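Local atomic coordinates of lysine/ornithine decarboxylase (Vibrio vulnificus, PDB entry 2PLJ), a protein that catalyses the decarboxylation of lysine and ornithine, giving cadaverine and putrescine, with the help of pyridoxal 5'-phosphate. Residues A[151-156]-A[198-203]; A[167-172]-A[247-252]. One frame throughout, in Å; residues are numbered along the deposited sequence.

Both contacts belong to the beta/alpha-barrel, but they lie on different sides of its wall. Interaction 1 joins two neighbouring helices outside the parallel sheet and is partly buried, with Leu153 exposed. Interaction 2 is fully buried inside the barrel, where two strands that share one intervening strand face each other. Strand 167-171 links them: it falls in the chain between the two helices of interaction 1, and Leu156 CD1 packs 3.5 Å from Leu168 CD1 on it. Leucine methyls make both contacts. On the outside they meet threonine and alanine of a helix; on the inside, a threonine methyl and an aspartate, not far from the bound ligand.

Interaction 1: residues A[151-156]-A[198-203]; sequences DNLNEL and IETAKE
Leu153 and Leu156 lean from one helix against Thr200 and Ala201 of another, in a contact made mostly by leucine methyls. With its CG anti to the backbone N (chi1 -177°), Leu156 stretches CD2 across the gap to lie 3.9 Å from Thr200 CG2. The same CD2 is 3.8 Å from the backbone atom Ala201 N, while the other branch, CD1, lies 4.2 Å from Ala201 CB. Leu153 comes from the more exposed side, its side chain at about a right angle to that of Thr200; its CD2 lies 3.8 Å from Thr200 OG1 and equally near Thr200 CB. Thr200 thus receives a methyl from each leucine. Its OG1, anti to the carbonyl carbon (chi1 -55°), turns back along its own helix to hydrogen-bond Val196 O, while CG2 faces the two leucine methyls. Asn152 caps the N terminus of the first helix: its OD1 accepts from Glu155 N at 2.9 Å, with the donor 42° above the carbonyl plane. ND2 of the same amide donates to Asp151 OD1 at 3.0 Å, which limits its rotation. Asn154 OD1 is bonded by Asn376 ND2 of the second subunit. Beneath the two helices runs the parallel sheet, where Ile198 packs on Val170 of strand 167-171 and on Leu211 of strand 207-212, while Ala201 touches Ile208 of the latter.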
ATOM      1  N   ASP A 151     -19.991   9.800  16.271  1.00 13.06           N
ATOM      2  CA  ASP A 151     -19.925  11.228  15.931  1.00 13.72           C
ATOM      3  C   ASP A 151     -21.141  11.712  15.136  1.00 13.66           C
ATOM      4  O   ASP A 151     -21.144  12.830  14.580  1.00 14.53           O
ATOM      5  CB  ASP A 151     -18.598  11.539  15.225  1.00 14.40           C
ATOM      6  CG  ASP A 151     -18.556  11.060  13.760  1.00 14.37           C
ATOM      7  OD1 ASP A 151     -19.569  10.520  13.233  1.00 15.80           O
ATOM      8  OD2 ASP A 151     -17.481  11.250  13.145  1.00 18.44           O
ATOM      9  N   ASN A 152     -22.182  10.887  15.089  1.00 13.69           N
ATOM     10  CA  ASN A 152     -23.389  11.270  14.392  1.00 14.44           C
ATOM     11  C   ASN A 152     -24.597  10.428  14.830  1.00 14.36           C
ATOM     12  O   ASN A 152     -24.439   9.365  15.457  1.00 14.62           O
ATOM     13  CB  ASN A 152     -23.157  11.272  12.863  1.00 13.90           C
ATOM     14  CG  ASN A 152     -23.113   9.873  12.275  1.00 16.16           C
ATOM     15  OD1 ASN A 152     -24.147   9.210  12.195  1.00 15.42           O
ATOM     16  ND2 ASN A 152     -21.929   9.434  11.829  1.00 14.34           N
ATOM     17  N   LEU A 153     -25.791  10.923  14.509  1.00 14.37           N
ATOM     18  CA  LEU A 153     -27.024  10.296  14.956  1.00 15.01           C
ATOM     19  C   LEU A 153     -27.295   8.948  14.285  1.00 15.14           C
ATOM     20  O   LEU A 153     -27.914   8.062  14.900  1.00 16.13           O
ATOM     21  CB  LEU A 153     -28.207  11.259  14.785  1.00 14.76           C
ATOM     22  CG  LEU A 153     -28.228  12.421  15.799  1.00 14.36           C
ATOM     23  CD1 LEU A 153     -29.318  13.473  15.453  1.00 16.18           C
ATOM     24  CD2 LEU A 153     -28.422  11.928  17.247  1.00 15.77           C
ATOM     25  N   ASN A 154     -26.842   8.801  13.041  1.00 14.33           N
ATOM     26  CA  ASN A 154     -26.979   7.548  12.288  1.00 14.47           C
ATOM     27  C   ASN A 154     -26.209   6.442  13.025  1.00 14.38           C
ATOM     28  O   ASN A 154     -26.706   5.340  13.222  1.00 14.69           O
ATOM     29  CB  ASN A 154     -26.457   7.765  10.867  1.00 14.29           C
ATOM     30  CG  ASN A 154     -26.466   6.499  10.011  1.00 15.41           C
ATOM     31  OD1 ASN A 154     -25.580   5.636  10.124  1.00 16.55           O
ATOM     32  ND2 ASN A 154     -27.420   6.429   9.077  1.00 17.25           N
ATOM     33  N   GLU A 155     -24.995   6.763  13.444  1.00 13.84           N
ATOM     34  CA  GLU A 155     -24.191   5.841  14.240  1.00 13.08           C
ATOM     35  C   GLU A 155     -24.837   5.558  15.611  1.00 13.79           C
ATOM     36  O   GLU A 155     -24.902   4.404  16.053  1.00 13.96           O
ATOM     37  CB  GLU A 155     -22.776   6.377  14.413  1.00 13.58           C
ATOM     38  CG  GLU A 155     -21.776   5.300  14.849  1.00 12.26           C
ATOM     39  CD  GLU A 155     -21.411   4.338  13.693  1.00 14.22           C
ATOM     40  OE1 GLU A 155     -21.802   4.614  12.515  1.00 13.98           O
ATOM     41  OE2 GLU A 155     -20.742   3.317  13.981  1.00 15.60           O
ATOM     42  N   LEU A 156     -25.296   6.610  16.280  1.00 14.03           N
ATOM     43  CA  LEU A 156     -25.934   6.437  17.592  1.00 14.17           C
ATOM     44  C   LEU A 156     -27.072   5.403  17.517  1.00 14.41           C
ATOM     45  O   LEU A 156     -27.210   4.552  18.412  1.00 15.15           O
ATOM     46  CB  LEU A 156     -26.461   7.790  18.118  1.00 13.46           C
ATOM     47  CG  LEU A 156     -27.088   7.702  19.519  1.00 15.16           C
ATOM     48  CD1 LEU A 156     -26.026   7.340  20.570  1.00 14.05           C
ATOM     49  CD2 LEU A 156     -27.855   8.996  19.849  1.00 14.39           C
ATOM     50  N   ILE A 198     -25.940  13.818  22.645  1.00 15.13           N
ATOM     51  CA  ILE A 198     -25.965  13.459  24.068  1.00 15.12           C
ATOM     52  C   ILE A 198     -27.424  13.490  24.593  1.00 15.59           C
ATOM     53  O   ILE A 198     -27.871  12.572  25.300  1.00 15.42           O
ATOM     54  CB  ILE A 198     -24.995  14.329  24.893  1.00 14.73           C
ATOM     55  CG1 ILE A 198     -23.531  13.993  24.518  1.00 14.47           C
ATOM     56  CG2 ILE A 198     -25.205  14.127  26.408  1.00 14.25           C
ATOM     57  CD1 ILE A 198     -22.520  14.993  24.996  1.00 16.59           C
ATOM     58  N   GLU A 199     -28.164  14.522  24.195  1.00 15.23           N
ATOM     59  CA  GLU A 199     -29.587  14.591  24.528  1.00 16.66           C
ATOM     60  C   GLU A 199     -30.392  13.415  23.933  1.00 16.19           C
ATOM     61  O   GLU A 199     -31.296  12.877  24.606  1.00 15.26           O
ATOM     62  CB  GLU A 199     -30.184  15.945  24.128  1.00 17.08           C
ATOM     63  CG  GLU A 199     -31.396  16.320  24.954  1.00 23.30           C
ATOM     64  CD  GLU A 199     -31.800  17.788  24.795  1.00 28.78           C
ATOM     65  OE1 GLU A 199     -30.907  18.634  24.527  1.00 32.25           O
ATOM     66  OE2 GLU A 199     -33.008  18.088  24.943  1.00 32.60           O
ATOM     67  N   THR A 200     -30.064  13.030  22.691  1.00 15.91           N
ATOM     68  CA  THR A 200     -30.734  11.905  22.026  1.00 16.23           C
ATOM     69  C   THR A 200     -30.388  10.571  22.710  1.00 15.99           C
ATOM     70  O   THR A 200     -31.278   9.719  22.893  1.00 15.73           O
ATOM     71  CB  THR A 200     -30.455  11.867  20.501  1.00 16.46           C
ATOM     72  OG1 THR A 200     -30.817  13.126  19.929  1.00 17.46           O
ATOM     73  CG2 THR A 200     -31.265  10.787  19.812  1.00 16.62           C
ATOM     74  N   ALA A 201     -29.127  10.412  23.120  1.00 15.43           N
ATOM     75  CA  ALA A 201     -28.706   9.212  23.845  1.00 15.57           C
ATOM     76  C   ALA A 201     -29.523   9.067  25.137  1.00 16.20           C
ATOM     77  O   ALA A 201     -29.929   7.966  25.504  1.00 15.90           O
ATOM     78  CB  ALA A 201     -27.204   9.271  24.153  1.00 15.32           C
ATOM     79  N   LYS A 202     -29.785  10.183  25.819  1.00 16.84           N
ATOM     80  CA  LYS A 202     -30.605  10.116  27.044  1.00 18.18           C
ATOM     81  C   LYS A 202     -32.030   9.627  26.726  1.00 18.58           C
ATOM     82  O   LYS A 202     -32.560   8.748  27.418  1.00 18.25           O
ATOM     83  CB  LYS A 202     -30.660  11.453  27.786  1.00 18.61           C
ATOM     84  CG  LYS A 202     -31.377  11.311  29.147  1.00 20.69           C
ATOM     85  CD  LYS A 202     -31.669  12.642  29.790  1.00 27.57           C
ATOM     86  CE  LYS A 202     -32.317  12.456  31.163  1.00 29.51           C
ATOM     87  NZ  LYS A 202     -32.074  13.651  32.031  1.00 32.91           N
ATOM     88  N   GLU A 203     -32.617  10.181  25.662  1.00 19.36           N
ATOM     89  CA  GLU A 203     -33.953   9.788  25.206  1.00 21.06           C
ATOM     90  C   GLU A 203     -33.980   8.294  24.910  1.00 19.71           C
ATOM     91  O   GLU A 203     -34.929   7.602  25.294  1.00 20.13           O
ATOM     92  CB  GLU A 203     -34.356  10.577  23.956  1.00 21.09           C
ATOM     93  CG  GLU A 203     -34.703  12.038  24.234  1.00 24.75           C
ATOM     94  CD  GLU A 203     -34.729  12.926  22.977  1.00 25.38           C
ATOM     95  OE1 GLU A 203     -34.635  12.402  21.841  1.00 30.77           O
ATOM     96  OE2 GLU A 203     -34.853  14.166  23.138  1.00 31.71           O
TER

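Interaction 2: residues A[167-172]-A[247-252]; sequences ELLVRL and LSTLDI
Thr249, which meets Leu169 across this contact, donates its hydroxyl OG1 to Ser248 OG at 2.9 Å, and Ser248 OG is also hydrogen-bonded to Lys209 O on the strand between the two segments. CG2, anti to the backbone N, is the part of Thr249 that meets Leu169, at 4.1 Å from Leu169 CD2. Leu169 carries the contact and splits its two methyls between residues on the same side of strand 249-251: CD2 goes to Thr249, whereas CD1 reaches Asp251, 3.7 Å from OD2 and 4.2 Å from CB. The Leu169 side chain crosses those of Thr249 and Asp251 at about a right angle. Asp251 has CG anti to the backbone N (chi1 172°), which carries the carboxylate forward to this methyl. Its OD1 is held by Gly253 N, just beyond the segment, while OD2 lies close to Glu290 OE1, a second acidic group. Leu288 flanks Thr249 and Asp251 on the next strand, 286-289. Two residues on from Leu169, the extended side chain of Arg171 touches the bound pyridoxyl-putrescine adduct, and the side chain of Asp251 lies about 7 Å from it. Strands 167-171 and 249-251 both flank strand 207-212, parallel to it, and their side chains meet inside the curved sheet: the interior of a beta/alpha-barrel, as in the fold type III pyridoxal-phosphate decarboxylases, which bind the cofactor at the C-terminal end of the barrel strands.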
ATOM      1  N   GLU A 167     -21.065   1.821  26.619  1.00 14.95           N
ATOM      2  CA  GLU A 167     -20.997   3.246  26.946  1.00 16.23           C
ATOM      3  C   GLU A 167     -20.211   3.928  25.826  1.00 14.81           C
ATOM      4  O   GLU A 167     -19.258   3.362  25.302  1.00 14.43           O
ATOM      5  CB  GLU A 167     -20.361   3.513  28.313  1.00 16.78           C
ATOM      6  CG  GLU A 167     -18.989   2.872  28.510  1.00 17.87           C
ATOM      7  CD  GLU A 167     -18.390   3.101  29.905  1.00 20.08           C
ATOM      8  OE1 GLU A 167     -19.055   3.725  30.759  1.00 24.05           O
ATOM      9  OE2 GLU A 167     -17.259   2.630  30.146  1.00 23.98           O
ATOM     10  N   LEU A 168     -20.641   5.123  25.447  1.00 13.37           N
ATOM     11  CA  LEU A 168     -20.120   5.753  24.222  1.00 13.31           C
ATOM     12  C   LEU A 168     -19.296   7.017  24.499  1.00 13.24           C
ATOM     13  O   LEU A 168     -19.635   7.830  25.384  1.00 13.87           O
ATOM     14  CB  LEU A 168     -21.304   6.134  23.315  1.00 12.80           C
ATOM     15  CG  LEU A 168     -22.266   4.994  22.933  1.00 13.36           C
ATOM     16  CD1 LEU A 168     -23.354   5.546  22.050  1.00 14.01           C
ATOM     17  CD2 LEU A 168     -21.479   3.871  22.237  1.00 14.44           C
ATOM     18  N   LEU A 169     -18.237   7.192  23.711  1.00 12.47           N
ATOM     19  CA  LEU A 169     -17.514   8.460  23.639  1.00 11.73           C
ATOM     20  C   LEU A 169     -18.029   9.198  22.412  1.00 12.56           C
ATOM     21  O   LEU A 169     -18.117   8.604  21.317  1.00 14.79           O
ATOM     22  CB  LEU A 169     -15.998   8.229  23.505  1.00 12.18           C
ATOM     23  CG  LEU A 169     -15.310   7.609  24.729  1.00 12.54           C
ATOM     24  CD1 LEU A 169     -13.894   7.085  24.355  1.00 15.25           C
ATOM     25  CD2 LEU A 169     -15.256   8.599  25.889  1.00 14.34           C
ATOM     26  N   VAL A 170     -18.341  10.485  22.574  1.00 12.92           N
ATOM     27  CA  VAL A 170     -18.803  11.301  21.450  1.00 12.51           C
ATOM     28  C   VAL A 170     -17.605  12.074  20.926  1.00 12.92           C
ATOM     29  O   VAL A 170     -16.986  12.820  21.677  1.00 13.13           O
ATOM     30  CB  VAL A 170     -19.935  12.300  21.852  1.00 12.37           C
ATOM     31  CG1 VAL A 170     -20.374  13.063  20.611  1.00 12.48           C
ATOM     32  CG2 VAL A 170     -21.111  11.529  22.468  1.00 14.08           C
ATOM     33  N   ARG A 171     -17.258  11.851  19.656  1.00 12.44           N
ATOM     34  CA  ARG A 171     -16.043  12.411  19.100  1.00 12.84           C
ATOM     35  C   ARG A 171     -16.374  13.754  18.453  1.00 14.04           C
ATOM     36  O   ARG A 171     -17.277  13.828  17.604  1.00 13.91           O
ATOM     37  CB  ARG A 171     -15.426  11.475  18.052  1.00 12.27           C
ATOM     38  CG  ARG A 171     -14.187  12.118  17.396  1.00 12.61           C
ATOM     39  CD  ARG A 171     -13.402  11.075  16.632  1.00 12.99           C
ATOM     40  NE  ARG A 171     -12.366  11.694  15.814  1.00 14.40           N
ATOM     41  CZ  ARG A 171     -11.515  11.022  15.023  1.00 14.31           C
ATOM     42  NH1 ARG A 171     -11.503   9.688  14.987  1.00 14.46           N
ATOM     43  NH2 ARG A 171     -10.642  11.701  14.264  1.00 16.34           N
ATOM     44  N   LEU A 172     -15.646  14.780  18.871  1.00 13.65           N
ATOM     45  CA  LEU A 172     -15.788  16.143  18.318  1.00 16.02           C
ATOM     46  C   LEU A 172     -14.659  16.442  17.341  1.00 16.86           C
ATOM     47  O   LEU A 172     -13.556  15.900  17.467  1.00 16.71           O
ATOM     48  CB  LEU A 172     -15.779  17.195  19.437  1.00 16.37           C
ATOM     49  CG  LEU A 172     -17.060  17.378  20.255  1.00 16.91           C
ATOM     50  CD1 LEU A 172     -17.331  16.156  21.109  1.00 18.71           C
ATOM     51  CD2 LEU A 172     -17.042  18.634  21.123  1.00 18.54           C
ATOM     52  N   LEU A 247     -20.702  14.022  32.294  1.00 18.06           N
ATOM     53  CA  LEU A 247     -19.761  13.150  31.554  1.00 18.27           C
ATOM     54  C   LEU A 247     -18.548  12.785  32.393  1.00 18.38           C
ATOM     55  O   LEU A 247     -17.982  13.649  33.099  1.00 19.44           O
ATOM     56  CB  LEU A 247     -19.325  13.805  30.248  1.00 17.81           C
ATOM     57  CG  LEU A 247     -20.467  14.238  29.321  1.00 19.13           C
ATOM     58  CD1 LEU A 247     -19.897  14.646  27.959  1.00 21.02           C
ATOM     59  CD2 LEU A 247     -21.529  13.143  29.171  1.00 19.96           C
ATOM     60  N   SER A 248     -18.154  11.516  32.329  1.00 17.01           N
ATOM     61  CA  SER A 248     -17.089  11.023  33.206  1.00 17.17           C
ATOM     62  C   SER A 248     -15.685  11.074  32.604  1.00 16.94           C
ATOM     63  O   SER A 248     -14.696  11.037  33.342  1.00 17.17           O
ATOM     64  CB  SER A 248     -17.396   9.586  33.668  1.00 17.14           C
ATOM     65  OG  SER A 248     -17.176   8.651  32.616  1.00 17.74           O
ATOM     66  N   THR A 249     -15.599  11.172  31.282  1.00 16.03           N
ATOM     67  CA  THR A 249     -14.326  10.875  30.575  1.00 15.51           C
ATOM     68  C   THR A 249     -14.039  11.871  29.452  1.00 16.36           C
ATOM     69  O   THR A 249     -14.962  12.255  28.729  1.00 15.39           O
ATOM     70  CB  THR A 249     -14.386   9.450  29.977  1.00 16.34           C
ATOM     71  OG1 THR A 249     -14.780   8.514  30.995  1.00 17.36           O
ATOM     72  CG2 THR A 249     -13.059   9.024  29.333  1.00 14.89           C
ATOM     73  N   LEU A 250     -12.763  12.276  29.347  1.00 15.23           N
ATOM     74  CA  LEU A 250     -12.234  12.980  28.175  1.00 15.74           C
ATOM     75  C   LEU A 250     -11.123  12.142  27.597  1.00 15.34           C
ATOM     76  O   LEU A 250     -10.178  11.787  28.315  1.00 15.29           O
ATOM     77  CB  LEU A 250     -11.675  14.359  28.551  1.00 15.25           C
ATOM     78  CG  LEU A 250     -11.153  15.126  27.345  1.00 17.06           C
ATOM     79  CD1 LEU A 250     -12.293  15.280  26.298  1.00 17.96           C
ATOM     80  CD2 LEU A 250     -10.594  16.496  27.771  1.00 17.03           C
ATOM     81  N   ASP A 251     -11.222  11.848  26.303  1.00 15.53           N
ATOM     82  CA  ASP A 251     -10.188  11.078  25.598  1.00 15.53           C
ATOM     83  C   ASP A 251      -9.537  12.051  24.606  1.00 15.35           C
ATOM     84  O   ASP A 251     -10.222  12.526  23.691  1.00 14.55           O
ATOM     85  CB  ASP A 251     -10.892   9.912  24.885  1.00 16.88           C
ATOM     86  CG  ASP A 251      -9.987   9.123  23.947  1.00 19.09           C
ATOM     87  OD1 ASP A 251      -8.840   9.541  23.654  1.00 18.11           O
ATOM     88  OD2 ASP A 251     -10.480   8.057  23.504  1.00 20.19           O
ATOM     89  N   ILE A 252      -8.253  12.372  24.803  1.00 15.21           N
ATOM     90  CA  ILE A 252      -7.571  13.413  24.006  1.00 15.95           C
ATOM     91  C   ILE A 252      -6.890  12.906  22.716  1.00 15.60           C
ATOM     92  O   ILE A 252      -6.163  13.636  22.044  1.00 16.14           O
ATOM     93  CB  ILE A 252      -6.563  14.245  24.854  1.00 16.25           C
ATOM     94  CG1 ILE A 252      -5.412  13.341  25.358  1.00 16.72           C
ATOM     95  CG2 ILE A 252      -7.295  14.954  26.024  1.00 15.95           C
ATOM     96  CD1 ILE A 252      -4.222  14.115  25.917  1.00 17.87           C
TER